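Local coordinates for DNA-entry nuclease inhibitor (Bacillus subtilis subsp. subtilis, PDB 4MQD), which inhibits the DNA-entry nuclease and takes part in making cells competent for transformation, at residues H18-F23 with Y128-V133; I50-Q55 with Y109-W114; I62-N67 with N88-E93; S74-V79 with A118-L123. One frame throughout, in Å; residues are numbered along the deposited sequence.

Interaction 1 (H18-F23 with Y128-V133); sequences HQFTVF and YIIDAV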
loop_
_atom_site.group_PDB
_atom_site.type_symbol
_atom_site.label_atom_id
_atom_site.label_comp_id
_atom_site.label_asym_id
_atom_site.label_seq_id
_atom_site.Cartn_x
_atom_site.Cartn_y
_atom_site.Cartn_z
ATOM N N HIS A 18 -3.794 21.163 11.693
ATOM C CA HIS A 18 -4.011 20.238 10.579
ATOM C C HIS A 18 -2.967 20.338 9.466
ATOM O O HIS A 18 -3.311 20.284 8.282
ATOM C CB HIS A 18 -5.412 20.452 9.999
ATOM C CG HIS A 18 -6.505 20.302 11.009
ATOM N ND1 HIS A 18 -6.955 21.352 11.778
ATOM C CD2 HIS A 18 -7.228 19.222 11.385
ATOM C CE1 HIS A 18 -7.914 20.927 12.580
ATOM N NE2 HIS A 18 -8.099 19.638 12.362
ATOM N N GLN A 19 -1.697 20.473 9.842
ATOM C CA GLN A 19 -0.629 20.581 8.854
ATOM C C GLN A 19 0.753 20.243 9.411
ATOM O O GLN A 19 0.992 20.306 10.619
ATOM C CB GLN A 19 -0.602 21.992 8.249
ATOM C CG GLN A 19 0.053 23.051 9.127
ATOM C CD GLN A 19 -0.225 24.464 8.649
ATOM O OE1 GLN A 19 0.577 25.058 7.922
ATOM N NE2 GLN A 19 -1.374 25.007 9.043
ATOM N N PHE A 20 1.646 19.867 8.500
ATOM C CA PHE A 20 3.080 19.822 8.764
ATOM C C PHE A 20 3.786 20.235 7.477
ATOM O O PHE A 20 3.216 20.121 6.389
ATOM C CB PHE A 20 3.529 18.433 9.229
ATOM C CG PHE A 20 3.255 17.336 8.240
ATOM C CD1 PHE A 20 4.189 17.013 7.265
ATOM C CD2 PHE A 20 2.070 16.618 8.292
ATOM C CE1 PHE A 20 3.942 15.999 6.354
ATOM C CE2 PHE A 20 1.816 15.603 7.384
ATOM C CZ PHE A 20 2.753 15.293 6.415
ATOM N N THR A 21 5.020 20.710 7.603
ATOM C CA THR A 21 5.699 21.357 6.488
ATOM C C THR A 21 7.094 20.801 6.254
ATOM O O THR A 21 7.880 20.657 7.189
ATOM C CB THR A 21 5.783 22.878 6.721
ATOM O OG1 THR A 21 4.460 23.400 6.892
ATOM C CG2 THR A 21 6.460 23.584 5.548
ATOM N N VAL A 22 7.378 20.490 4.991
ATOM C CA VAL A 22 8.700 20.059 4.555
ATOM C C VAL A 22 9.403 21.272 3.960
ATOM O O VAL A 22 8.868 21.908 3.050
ATOM C CB VAL A 22 8.603 18.952 3.486
ATOM C CG1 VAL A 22 9.991 18.469 3.078
ATOM C CG2 VAL A 22 7.743 17.797 3.991
ATOM N N PHE A 23 10.589 21.598 4.469
ATOM C CA PHE A 23 11.301 22.803 4.030
ATOM C C PHE A 23 12.821 22.661 4.044
ATOM O O PHE A 23 13.369 21.688 4.567
ATOM C CB PHE A 23 10.861 24.016 4.862
ATOM C CG PHE A 23 11.050 23.852 6.345
ATOM C CD1 PHE A 23 10.146 23.110 7.097
ATOM C CD2 PHE A 23 12.108 24.468 6.998
ATOM C CE1 PHE A 23 10.307 22.970 8.466
ATOM C CE2 PHE A 23 12.274 24.332 8.366
ATOM C CZ PHE A 23 11.372 23.583 9.101
ATOM N N TYR A 128 2.074 9.393 8.389
ATOM C CA TYR A 128 2.291 10.079 7.123
ATOM C C TYR A 128 3.587 9.590 6.489
ATOM O O TYR A 128 4.677 9.835 7.009
ATOM C CB TYR A 128 2.293 11.591 7.339
ATOM C CG TYR A 128 0.944 12.088 7.806
ATOM C CD1 TYR A 128 -0.043 12.438 6.890
ATOM C CD2 TYR A 128 0.638 12.165 9.162
ATOM C CE1 TYR A 128 -1.290 12.873 7.311
ATOM C CE2 TYR A 128 -0.607 12.599 9.593
ATOM C CZ TYR A 128 -1.565 12.952 8.663
ATOM O OH TYR A 128 -2.800 13.381 9.082
ATOM N N ILE A 129 3.448 8.866 5.380
ATOM C CA ILE A 129 4.588 8.300 4.669
ATOM C C ILE A 129 5.012 9.279 3.586
ATOM O O ILE A 129 4.197 9.681 2.755
ATOM C CB ILE A 129 4.254 6.931 4.035
ATOM C CG1 ILE A 129 3.778 5.948 5.113
ATOM C CG2 ILE A 129 5.470 6.373 3.299
ATOM C CD1 ILE A 129 3.282 4.623 4.571
ATOM N N ILE A 130 6.287 9.659 3.609
ATOM C CA ILE A 130 6.824 10.650 2.684
ATOM C C ILE A 130 7.981 10.044 1.888
ATOM O O ILE A 130 9.051 9.784 2.444
ATOM C CB ILE A 130 7.293 11.911 3.437
ATOM C CG1 ILE A 130 6.141 12.489 4.270
ATOM C CG2 ILE A 130 7.811 12.957 2.457
ATOM C CD1 ILE A 130 6.563 13.555 5.256
ATOM N N ASP A 131 7.759 9.820 0.593
ATOM C CA ASP A 131 8.769 9.227 -0.284
ATOM C C ASP A 131 9.306 10.271 -1.260
ATOM O O ASP A 131 8.564 10.796 -2.098
ATOM C CB ASP A 131 8.177 8.036 -1.049
ATOM C CG ASP A 131 9.215 7.285 -1.892
ATOM O OD1 ASP A 131 10.423 7.314 -1.565
ATOM O OD2 ASP A 131 8.807 6.645 -2.887
ATOM N N ALA A 132 10.596 10.571 -1.133
ATOM C CA ALA A 132 11.292 11.430 -2.080
ATOM C C ALA A 132 11.889 10.556 -3.179
ATOM O O ALA A 132 12.803 9.773 -2.922
ATOM C CB ALA A 132 12.383 12.225 -1.377
ATOM N N VAL A 133 11.359 10.683 -4.394
ATOM C CA VAL A 133 11.870 9.944 -5.548
ATOM C C VAL A 133 12.741 10.870 -6.392
ATOM O O VAL A 133 12.286 11.927 -6.823
ATOM C CB VAL A 133 10.723 9.385 -6.412
ATOM C CG1 VAL A 133 11.277 8.587 -7.588
ATOM C CG2 VAL A 133 9.794 8.525 -5.564
#
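At the heart of a two-sheet beta sandwich, Phe20 reaches from one sheet to Tyr128 and Ile130 of the other, a clear case of an aromatic pair bridging facing strands. The two rings form an edge-to-face stack with centroids 5.1 Å apart and planes at 62°. Phe20 supplies the edge: its CE2 stands over one face of Tyr128, displaced toward the rim on the CB side, and comes within 3.6 Å of Tyr128 CG. Alongside, Phe20 CZ lies 3.8 Å from Tyr128 CB. The CG of Phe20 sits between its own backbone N and carbonyl carbon (chi1 60°), a crowded position that directs the ring across the gap. Its other flank meets Ile130, whose CD1 approaches Phe20 CE1 at 3.7 Å. Beyond the stack, the hydroxyl of Tyr128 is held by the backbone N of Gln55. With a serine in place of Tyr128, the edge of Phe20 would probably be left without its aromatic partner and the N-H of Gln55 without its acceptor. Strand 19-24 runs between strands 49-53 and 90-93 of the antiparallel sheet, while strand 127-134 lies between 59-66 and 107-116 of the mixed one.

Interaction 2 (I50-Q55 with Y109-W114); sequences ISFEAQ and YQLTCW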
loop_
_atom_site.group_PDB
_atom_site.type_symbol
_atom_site.label_atom_id
_atom_site.label_comp_id
_atom_site.label_asym_id
_atom_site.label_seq_id
_atom_site.Cartn_x
_atom_site.Cartn_y
_atom_site.Cartn_z
ATOM N N ILE A 50 6.923 22.836 1.165
ATOM C CA ILE A 50 5.614 22.242 0.917
ATOM C C ILE A 50 4.973 21.889 2.251
ATOM O O ILE A 50 5.566 21.168 3.054
ATOM C CB ILE A 50 5.713 20.952 0.072
ATOM C CG1 ILE A 50 6.425 21.221 -1.259
ATOM C CG2 ILE A 50 4.323 20.370 -0.175
ATOM C CD1 ILE A 50 6.910 19.966 -1.955
ATOM N N SER A 51 3.768 22.403 2.489
ATOM C CA SER A 51 2.984 22.004 3.651
ATOM C C SER A 51 1.950 20.988 3.213
ATOM O O SER A 51 1.265 21.187 2.210
ATOM C CB SER A 51 2.291 23.203 4.295
ATOM O OG SER A 51 3.233 24.193 4.668
ATOM N N PHE A 52 1.851 19.895 3.962
ATOM C CA PHE A 52 0.873 18.857 3.683
ATOM C C PHE A 52 -0.256 18.936 4.701
ATOM O O PHE A 52 -0.022 19.201 5.880
ATOM C CB PHE A 52 1.530 17.477 3.717
ATOM C CG PHE A 52 2.476 17.233 2.577
ATOM C CD1 PHE A 52 1.990 16.953 1.306
ATOM C CD2 PHE A 52 3.851 17.287 2.768
ATOM C CE1 PHE A 52 2.856 16.730 0.248
ATOM C CE2 PHE A 52 4.723 17.065 1.714
ATOM C CZ PHE A 52 4.224 16.786 0.452
ATOM N N GLU A 53 -1.480 18.718 4.233
ATOM C CA GLU A 53 -2.644 18.707 5.102
ATOM C C GLU A 53 -2.670 17.417 5.913
ATOM O O GLU A 53 -2.413 16.335 5.384
ATOM C CB GLU A 53 -3.921 18.803 4.272
ATOM C CG GLU A 53 -5.187 18.987 5.097
ATOM C CD GLU A 53 -6.434 18.468 4.407
ATOM O OE1 GLU A 53 -6.315 17.677 3.444
ATOM O OE2 GLU A 53 -7.542 18.846 4.842
ATOM N N ALA A 54 -2.984 17.546 7.198
ATOM C CA ALA A 54 -3.155 16.401 8.082
ATOM C C ALA A 54 -4.621 16.305 8.471
ATOM O O ALA A 54 -5.322 17.316 8.522
ATOM C CB ALA A 54 -2.284 16.553 9.319
ATOM N N GLN A 55 -5.080 15.086 8.742
ATOM C CA GLN A 55 -6.490 14.847 9.049
ATOM C C GLN A 55 -6.915 15.432 10.393
ATOM O O GLN A 55 -8.030 15.930 10.527
ATOM C CB GLN A 55 -6.792 13.352 9.031
ATOM C CG GLN A 55 -6.735 12.736 7.645
ATOM C CD GLN A 55 -7.271 11.320 7.623
ATOM O OE1 GLN A 55 -7.169 10.592 8.611
ATOM N NE2 GLN A 55 -7.850 10.923 6.495
ATOM N N TYR A 109 13.143 16.258 -6.867
ATOM C CA TYR A 109 12.456 15.045 -6.445
ATOM C C TYR A 109 10.974 15.112 -6.778
ATOM O O TYR A 109 10.421 16.194 -6.975
ATOM C CB TYR A 109 12.598 14.847 -4.932
ATOM C CG TYR A 109 14.017 14.699 -4.431
ATOM C CD1 TYR A 109 14.800 15.818 -4.156
ATOM C CD2 TYR A 109 14.569 13.443 -4.209
ATOM C CE1 TYR A 109 16.098 15.688 -3.689
ATOM C CE2 TYR A 109 15.865 13.304 -3.740
ATOM C CZ TYR A 109 16.625 14.428 -3.480
ATOM O OH TYR A 109 17.913 14.295 -3.013
ATOM N N GLN A 110 10.345 13.943 -6.851
ATOM C CA GLN A 110 8.891 13.838 -6.807
ATOM C C GLN A 110 8.520 13.386 -5.402
ATOM O O GLN A 110 8.649 12.205 -5.062
ATOM C CB GLN A 110 8.366 12.848 -7.850
ATOM C CG GLN A 110 8.359 13.391 -9.273
ATOM C CD GLN A 110 7.397 14.553 -9.469
ATOM O OE1 GLN A 110 6.468 14.756 -8.684
ATOM N NE2 GLN A 110 7.620 15.323 -10.526
ATOM N N LEU A 111 8.087 14.344 -4.587
ATOM C CA LEU A 111 7.762 14.093 -3.192
ATOM C C LEU A 111 6.313 13.640 -3.069
ATOM O O LEU A 111 5.394 14.392 -3.404
ATOM C CB LEU A 111 7.990 15.360 -2.364
ATOM C CG LEU A 111 8.008 15.192 -0.844
ATOM C CD1 LEU A 111 9.246 14.422 -0.402
ATOM C CD2 LEU A 111 7.950 16.549 -0.158
ATOM N N THR A 112 6.118 12.412 -2.595
ATOM C CA THR A 112 4.784 11.853 -2.406
ATOM C C THR A 112 4.479 11.693 -0.920
ATOM O O THR A 112 5.328 11.240 -0.155
ATOM C CB THR A 112 4.643 10.490 -3.108
ATOM O OG1 THR A 112 4.878 10.652 -4.512
ATOM C CG2 THR A 112 3.249 9.905 -2.899
ATOM N N CYS A 113 3.266 12.075 -0.521
ATOM C CA CYS A 113 2.812 11.934 0.860
ATOM C C CYS A 113 1.535 11.098 0.923
ATOM O O CYS A 113 0.507 11.481 0.359
ATOM C CB CYS A 113 2.559 13.306 1.488
ATOM S SG CYS A 113 2.005 13.246 3.213
ATOM N N TRP A 114 1.610 9.957 1.604
ATOM C CA TRP A 114 0.440 9.117 1.838
ATOM C C TRP A 114 -0.089 9.368 3.242
ATOM O O TRP A 114 0.677 9.328 4.210
ATOM C CB TRP A 114 0.788 7.632 1.713
ATOM C CG TRP A 114 1.087 7.152 0.329
ATOM C CD1 TRP A 114 0.199 6.637 -0.571
ATOM C CD2 TRP A 114 2.370 7.099 -0.298
ATOM N NE1 TRP A 114 0.849 6.281 -1.729
ATOM C CE2 TRP A 114 2.184 6.552 -1.586
ATOM C CE3 TRP A 114 3.658 7.466 0.102
ATOM C CZ2 TRP A 114 3.241 6.365 -2.479
ATOM C CZ3 TRP A 114 4.708 7.279 -0.784
ATOM C CH2 TRP A 114 4.493 6.735 -2.061
#
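Cys113 sits over one face of the Phe52 ring, and that ring is the centre of most of the contact: one face, the opposite face and part of the edge each receive a different neighbour. Over the first face comes Cys113, whose CB lies 3.8 Å from the Phe52 ring centroid and only 18° off its normal, a well-placed CH-pi contact. The sulfur follows over the same face, with Cys113 SG 4.3 Å from the centroid of the Phe52 ring and 22° off the normal. Because SG is anti to the backbone N of Cys113 (chi1 -179°), it is carried toward the CG and CD1 side of the ring, while CB stays nearer CD1 and CE1. Ile50, two residues before Phe52 on the same strand, sets its CG2 over the opposite face, 3.6 Å above the Phe52 ring plane but displaced toward the rim at CZ. Leu111 takes the edge instead: its CD2 lies in the ring plane, 3.8 Å from both CE2 and CZ of Phe52. The same CD2 of Leu111 also lies 4.0 Å from Ile50 CD1, as the two side chains pass alongside one another, pointing contrary ways. An alanine in place of Phe52 is likely to open a gap between the sheets, leaving Cys113 CB and SG without the pi face and Leu111 CD2 without its edge. No hydrogen bond joins the segments; cohesion here is dispersive, supplemented by a sulfur-aromatic contact, consistent with the buried interior of a beta sandwich.

Interaction 3 (I62-N67 with N88-E93); sequences ILFRLN and NGIHIE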
loop_
_atom_site.group_PDB
_atom_site.type_symbol
_atom_site.label_atom_id
_atom_site.label_comp_id
_atom_site.label_asym_id
_atom_site.label_seq_id
_atom_site.Cartn_x
_atom_site.Cartn_y
_atom_site.Cartn_z
ATOM N N ILE A 62 5.859 10.316 11.333
ATOM C CA ILE A 62 6.361 10.653 10.006
ATOM C C ILE A 62 7.334 9.565 9.564
ATOM O O ILE A 62 8.344 9.337 10.227
ATOM C CB ILE A 62 7.103 12.009 10.009
ATOM C CG1 ILE A 62 6.203 13.128 10.558
ATOM C CG2 ILE A 62 7.619 12.345 8.613
ATOM C CD1 ILE A 62 4.959 13.409 9.738
ATOM N N LEU A 63 7.018 8.895 8.458
ATOM C CA LEU A 63 7.915 7.905 7.851
ATOM C C LEU A 63 8.517 8.486 6.582
ATOM O O LEU A 63 7.857 8.532 5.541
ATOM C CB LEU A 63 7.167 6.610 7.515
ATOM C CG LEU A 63 7.124 5.547 8.611
ATOM C CD1 LEU A 63 6.513 6.110 9.885
ATOM C CD2 LEU A 63 6.354 4.324 8.129
ATOM N N PHE A 64 9.764 8.936 6.668
ATOM C CA PHE A 64 10.441 9.500 5.508
ATOM C C PHE A 64 11.225 8.419 4.778
ATOM O O PHE A 64 11.875 7.584 5.411
ATOM C CB PHE A 64 11.367 10.646 5.909
ATOM C CG PHE A 64 11.768 11.516 4.755
ATOM C CD1 PHE A 64 10.905 12.489 4.276
ATOM C CD2 PHE A 64 12.996 11.345 4.130
ATOM C CE1 PHE A 64 11.263 13.285 3.202
ATOM C CE2 PHE A 64 13.362 12.138 3.057
ATOM C CZ PHE A 64 12.493 13.109 2.592
ATOM N N ARG A 65 11.154 8.438 3.449
ATOM C CA ARG A 65 11.849 7.466 2.606
ATOM C C ARG A 65 12.481 8.136 1.393
ATOM O O ARG A 65 11.981 9.151 0.905
ATOM C CB ARG A 65 10.876 6.398 2.114
ATOM C CG ARG A 65 10.247 5.560 3.210
ATOM C CD ARG A 65 9.221 4.607 2.631
ATOM N NE ARG A 65 8.539 3.851 3.672
ATOM C CZ ARG A 65 7.555 2.982 3.456
ATOM N NH1 ARG A 65 7.116 2.743 2.224
ATOM N NH2 ARG A 65 7.003 2.347 4.485
ATOM N N LEU A 66 13.575 7.548 0.915
ATOM C CA LEU A 66 14.245 7.985 -0.306
ATOM C C LEU A 66 14.263 6.831 -1.313
ATOM O O LEU A 66 14.847 5.778 -1.045
ATOM C CB LEU A 66 15.674 8.436 0.007
ATOM C CG LEU A 66 16.576 8.853 -1.161
ATOM C CD1 LEU A 66 15.963 9.984 -1.975
ATOM C CD2 LEU A 66 17.948 9.251 -0.642
ATOM N N ASN A 67 13.611 7.039 -2.458
ATOM C CA ASN A 67 13.555 6.054 -3.545
ATOM C C ASN A 67 13.053 4.679 -3.107
ATOM O O ASN A 67 13.609 3.648 -3.490
ATOM C CB ASN A 67 14.922 5.928 -4.229
ATOM C CG ASN A 67 15.373 7.228 -4.869
ATOM O OD1 ASN A 67 14.589 7.910 -5.531
ATOM N ND2 ASN A 67 16.643 7.574 -4.686
ATOM N N ASN A 88 22.101 20.315 0.915
ATOM C CA ASN A 88 22.034 18.945 1.431
ATOM C C ASN A 88 21.377 18.870 2.813
ATOM O O ASN A 88 22.030 19.099 3.833
ATOM C CB ASN A 88 23.438 18.323 1.468
ATOM C CG ASN A 88 23.410 16.812 1.620
ATOM O OD1 ASN A 88 22.410 16.229 2.040
ATOM N ND2 ASN A 88 24.519 16.167 1.274
ATOM N N GLY A 89 20.081 18.554 2.829
ATOM C CA GLY A 89 19.313 18.428 4.072
ATOM C C GLY A 89 17.968 19.138 4.025
ATOM O O GLY A 89 17.825 20.170 3.369
ATOM N N ILE A 90 16.984 18.576 4.724
ATOM C CA ILE A 90 15.658 19.183 4.855
ATOM C C ILE A 90 15.148 19.063 6.287
ATOM O O ILE A 90 15.712 18.323 7.091
ATOM C CB ILE A 90 14.625 18.522 3.919
ATOM C CG1 ILE A 90 14.507 17.021 4.211
ATOM C CG2 ILE A 90 15.001 18.754 2.465
ATOM C CD1 ILE A 90 13.273 16.378 3.618
ATOM N N HIS A 91 14.080 19.795 6.592
ATOM C CA HIS A 91 13.388 19.668 7.872
ATOM C C HIS A 91 11.920 19.340 7.655
ATOM O O HIS A 91 11.353 19.648 6.608
ATOM C CB HIS A 91 13.478 20.963 8.679
ATOM C CG HIS A 91 14.869 21.340 9.078
ATOM N ND1 HIS A 91 15.669 20.528 9.853
ATOM C CD2 HIS A 91 15.595 22.454 8.826
ATOM C CE1 HIS A 91 16.833 21.121 10.051
ATOM N NE2 HIS A 91 16.813 22.292 9.439
ATOM N N ILE A 92 11.317 18.704 8.654
ATOM C CA ILE A 92 9.871 18.524 8.707
ATOM C C ILE A 92 9.405 18.979 10.082
ATOM O O ILE A 92 10.025 18.647 11.094
ATOM C CB ILE A 92 9.451 17.063 8.453
ATOM C CG1 ILE A 92 9.955 16.608 7.077
ATOM C CG2 ILE A 92 7.937 16.925 8.559
ATOM C CD1 ILE A 92 9.557 15.197 6.693
ATOM N N GLU A 93 8.323 19.750 10.114
ATOM C CA GLU A 93 7.866 20.366 11.352
ATOM C C GLU A 93 6.418 20.836 11.245
ATOM O O GLU A 93 5.969 21.261 10.180
ATOM C CB GLU A 93 8.770 21.556 11.701
ATOM C CG GLU A 93 8.608 22.070 13.124
ATOM C CD GLU A 93 9.537 23.222 13.460
ATOM O OE1 GLU A 93 10.544 23.424 12.748
ATOM O OE2 GLU A 93 9.254 23.931 14.448
#
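Phe64 meets Ile90 and Ile92 through their terminal methyls, so the first kind of interaction is aliphatic against aromatic. Ile90 and Phe64 point at each other from the two sheets, and CD1 of Ile90 comes to 3.5 Å from CZ of Phe64 and 3.7 Å from its CE1. The CG1 of Ile90 is lodged between the backbone N and carbonyl carbon (chi1 59°), and the extended branch beyond it carries CD1 to the far end of the ring. Ile92 reaches the ring nearer its root, its CD1 being 3.9 Å from Phe64 CD1. The second kind is purely aliphatic: the same CD1 of Ile92 also touches Ile62, at 3.9 Å from its CG2, and thus fills the step between Ile62 and Phe64. Phe64 has aromatic neighbours as well: Trp8 meets it edge-to-face, and the Phe102 ring lies against it. No hydrogen bond crosses between the segments, whose strands run nearly antiparallel at 161° with axes 10.4 Å apart at closest approach, a sheet-to-sheet spacing. Strand 59-66 sits between 6-14 and 127-134 of the mixed sheet; across the sandwich, strand 90-93 lies between 19-24 and 100-102, and Ile92 also packs on Ile130, Phe20 and Val22.

Interaction 4 (S74-V79 with A118-L123); sequences SYEKKV and AEMSDL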
loop_
_atom_site.group_PDB
_atom_site.type_symbol
_atom_site.label_atom_id
_atom_site.label_comp_id
_atom_site.label_asym_id
_atom_site.label_seq_id
_atom_site.Cartn_x
_atom_site.Cartn_y
_atom_site.Cartn_z
ATOM N N SER A 74 -2.410 0.774 2.137
ATOM C CA SER A 74 -3.489 1.406 2.894
ATOM C C SER A 74 -3.258 2.909 3.055
ATOM O O SER A 74 -2.265 3.327 3.650
ATOM C CB SER A 74 -3.619 0.752 4.270
ATOM O OG SER A 74 -3.744 -0.655 4.156
ATOM N N TYR A 75 -4.178 3.709 2.518
ATOM C CA TYR A 75 -4.140 5.166 2.681
ATOM C C TYR A 75 -5.471 5.811 2.302
ATOM O O TYR A 75 -6.276 5.218 1.584
ATOM C CB TYR A 75 -3.015 5.781 1.843
ATOM C CG TYR A 75 -3.128 5.534 0.354
ATOM C CD1 TYR A 75 -2.595 4.383 -0.223
ATOM C CD2 TYR A 75 -3.748 6.459 -0.483
ATOM C CE1 TYR A 75 -2.684 4.156 -1.586
ATOM C CE2 TYR A 75 -3.844 6.240 -1.847
ATOM C CZ TYR A 75 -3.311 5.088 -2.393
ATOM O OH TYR A 75 -3.402 4.865 -3.745
ATOM N N GLU A 76 -5.691 7.028 2.793
ATOM C CA GLU A 76 -6.894 7.797 2.476
ATOM C C GLU A 76 -6.608 9.033 1.620
ATOM O O GLU A 76 -7.538 9.705 1.174
ATOM C CB GLU A 76 -7.607 8.200 3.765
ATOM C CG GLU A 76 -8.232 7.025 4.499
ATOM C CD GLU A 76 -9.288 7.441 5.504
ATOM O OE1 GLU A 76 -9.232 8.584 6.007
ATOM O OE2 GLU A 76 -10.176 6.615 5.797
ATOM N N LYS A 77 -5.330 9.323 1.386
ATOM C CA LYS A 77 -4.926 10.453 0.554
ATOM C C LYS A 77 -3.519 10.223 0.015
ATOM O O LYS A 77 -2.632 9.792 0.750
ATOM C CB LYS A 77 -4.966 11.749 1.366
ATOM C CG LYS A 77 -4.707 13.025 0.575
ATOM C CD LYS A 77 -5.776 13.270 -0.478
ATOM C CE LYS A 77 -5.870 14.739 -0.858
ATOM N NZ LYS A 77 -6.996 14.987 -1.802
ATOM N N LYS A 78 -3.333 10.506 -1.271
ATOM C CA LYS A 78 -2.021 10.461 -1.905
ATOM C C LYS A 78 -1.786 11.784 -2.617
ATOM O O LYS A 78 -2.593 12.200 -3.447
ATOM C CB LYS A 78 -1.940 9.308 -2.905
ATOM C CG LYS A 78 -0.589 9.177 -3.592
ATOM C CD LYS A 78 -0.566 8.010 -4.565
ATOM C CE LYS A 78 0.773 7.917 -5.277
ATOM N NZ LYS A 78 0.839 6.748 -6.199
ATOM N N VAL A 79 -0.682 12.444 -2.282
ATOM C CA VAL A 79 -0.320 13.713 -2.895
ATOM C C VAL A 79 1.114 13.618 -3.394
ATOM O O VAL A 79 2.008 13.284 -2.623
ATOM C CB VAL A 79 -0.430 14.872 -1.885
ATOM C CG1 VAL A 79 -0.335 16.209 -2.602
ATOM C CG2 VAL A 79 -1.734 14.776 -1.104
ATOM N N ALA A 118 -4.704 6.226 11.850
ATOM C CA ALA A 118 -4.388 5.269 12.918
ATOM C C ALA A 118 -5.026 3.900 12.696
ATOM O O ALA A 118 -4.381 2.866 12.876
ATOM C CB ALA A 118 -4.827 5.829 14.264
ATOM N N GLU A 119 -6.291 3.919 12.292
ATOM C CA GLU A 119 -7.077 2.713 12.030
ATOM C C GLU A 119 -6.464 1.790 10.963
ATOM O O GLU A 119 -6.700 0.581 10.985
ATOM C CB GLU A 119 -8.486 3.133 11.608
ATOM C CG GLU A 119 -9.499 2.007 11.523
ATOM C CD GLU A 119 -10.916 2.519 11.354
ATOM O OE1 GLU A 119 -11.100 3.690 10.955
ATOM O OE2 GLU A 119 -11.853 1.743 11.619
HETATM N N MSE A 120 -5.694 2.364 10.038
HETATM C CA MSE A 120 -5.015 1.600 8.980
HETATM C C MSE A 120 -3.544 1.386 9.231
HETATM O O MSE A 120 -2.914 0.583 8.543
HETATM C CB MSE A 120 -5.098 2.365 7.664
HETATM C CG MSE A 120 -6.486 2.321 7.053
HETATM SE SE MSE A 120 -6.459 3.463 5.450
HETATM C CE MSE A 120 -8.305 3.122 4.849
ATOM N N SER A 121 -2.973 2.104 10.195
ATOM C CA SER A 121 -1.533 2.046 10.448
ATOM C C SER A 121 -1.184 0.962 11.459
ATOM O O SER A 121 -1.888 0.784 12.455
ATOM C CB SER A 121 -1.022 3.393 10.962
ATOM O OG SER A 121 0.378 3.350 11.182
ATOM N N ASP A 122 -0.079 0.260 11.210
ATOM C CA ASP A 122 0.435 -0.729 12.160
ATOM C C ASP A 122 1.179 -0.069 13.330
ATOM O O ASP A 122 1.595 -0.750 14.269
ATOM C CB ASP A 122 1.318 -1.768 11.454
ATOM C CG ASP A 122 2.604 -1.180 10.878
ATOM O OD1 ASP A 122 2.792 0.054 10.911
ATOM O OD2 ASP A 122 3.433 -1.972 10.383
ATOM N N LEU A 123 1.353 1.251 13.256
ATOM C CA LEU A 123 1.838 2.046 14.382
ATOM C C LEU A 123 0.676 2.520 15.262
ATOM O O LEU A 123 0.896 3.074 16.340
ATOM C CB LEU A 123 2.631 3.251 13.877
ATOM C CG LEU A 123 3.788 2.941 12.925
ATOM C CD1 LEU A 123 4.369 4.230 12.372
ATOM C CD2 LEU A 123 4.865 2.120 13.617
HETATM O O HOH W 1 -3.522 -1.593 6.725
#
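Met120, present as selenomethionine, lays its side chain against the backbone of Ser74 and Tyr75. Met120 SE lies 3.7 Å from Tyr75 N and 4.0 Å from Ser74 C, and Met120 CB touches Ser74 CB at 4.0 Å. Fully extended beyond CG (chi2 176°, chi3 177°), the chain brings its CE to the flank of Glu76, 3.9 Å from that residue's CG; the two side chains cross at about a right angle. A water adds the polar link across the segments: it accepts from Ser74 OG at 2.7 Å and donates to the carbonyl O of Met120 at 2.9 Å. Farther out, Glu76 OE1 is bound by Gln55 NE2, which would restrain the carboxylate. Trp34 of the second subunit packs on Ser74, and Tyr17 of that subunit meets the ring of Tyr75, so the contact forms part of the interface between the two subunits. Behind Met120 the loop is shaped by Ser121 N bonding back to Ala118 O and by Leu123 N donating to Ser121 OG at 3.1 Å (154°). That last bond defines an ST turn, set here in the long loop joining the neighbouring antiparallel strands 107-116 and 127-134.

Overall arrangement
Read from the N terminus, the chain first enters interaction 1 at 18-23 and completes it only at 128-133, so this contact closes the widest loop and encloses the other three. Interaction 2, begun at 50-55 and closed at 109-114, nests within it, and interaction 3 (62-67 with 88-93) nests in turn within interaction 2. Interaction 4 breaks the pattern: its 74-79 segment falls inside interaction 3 and its 118-123 segment beyond interaction 2, crossing both. The three nested contacts pin the mixed sheet to the antiparallel one through a shared core, whereas interaction 4, whose centre lies about 13 Å from the centre of the chain, ties the approach to edge strand 77-85 to a surface loop.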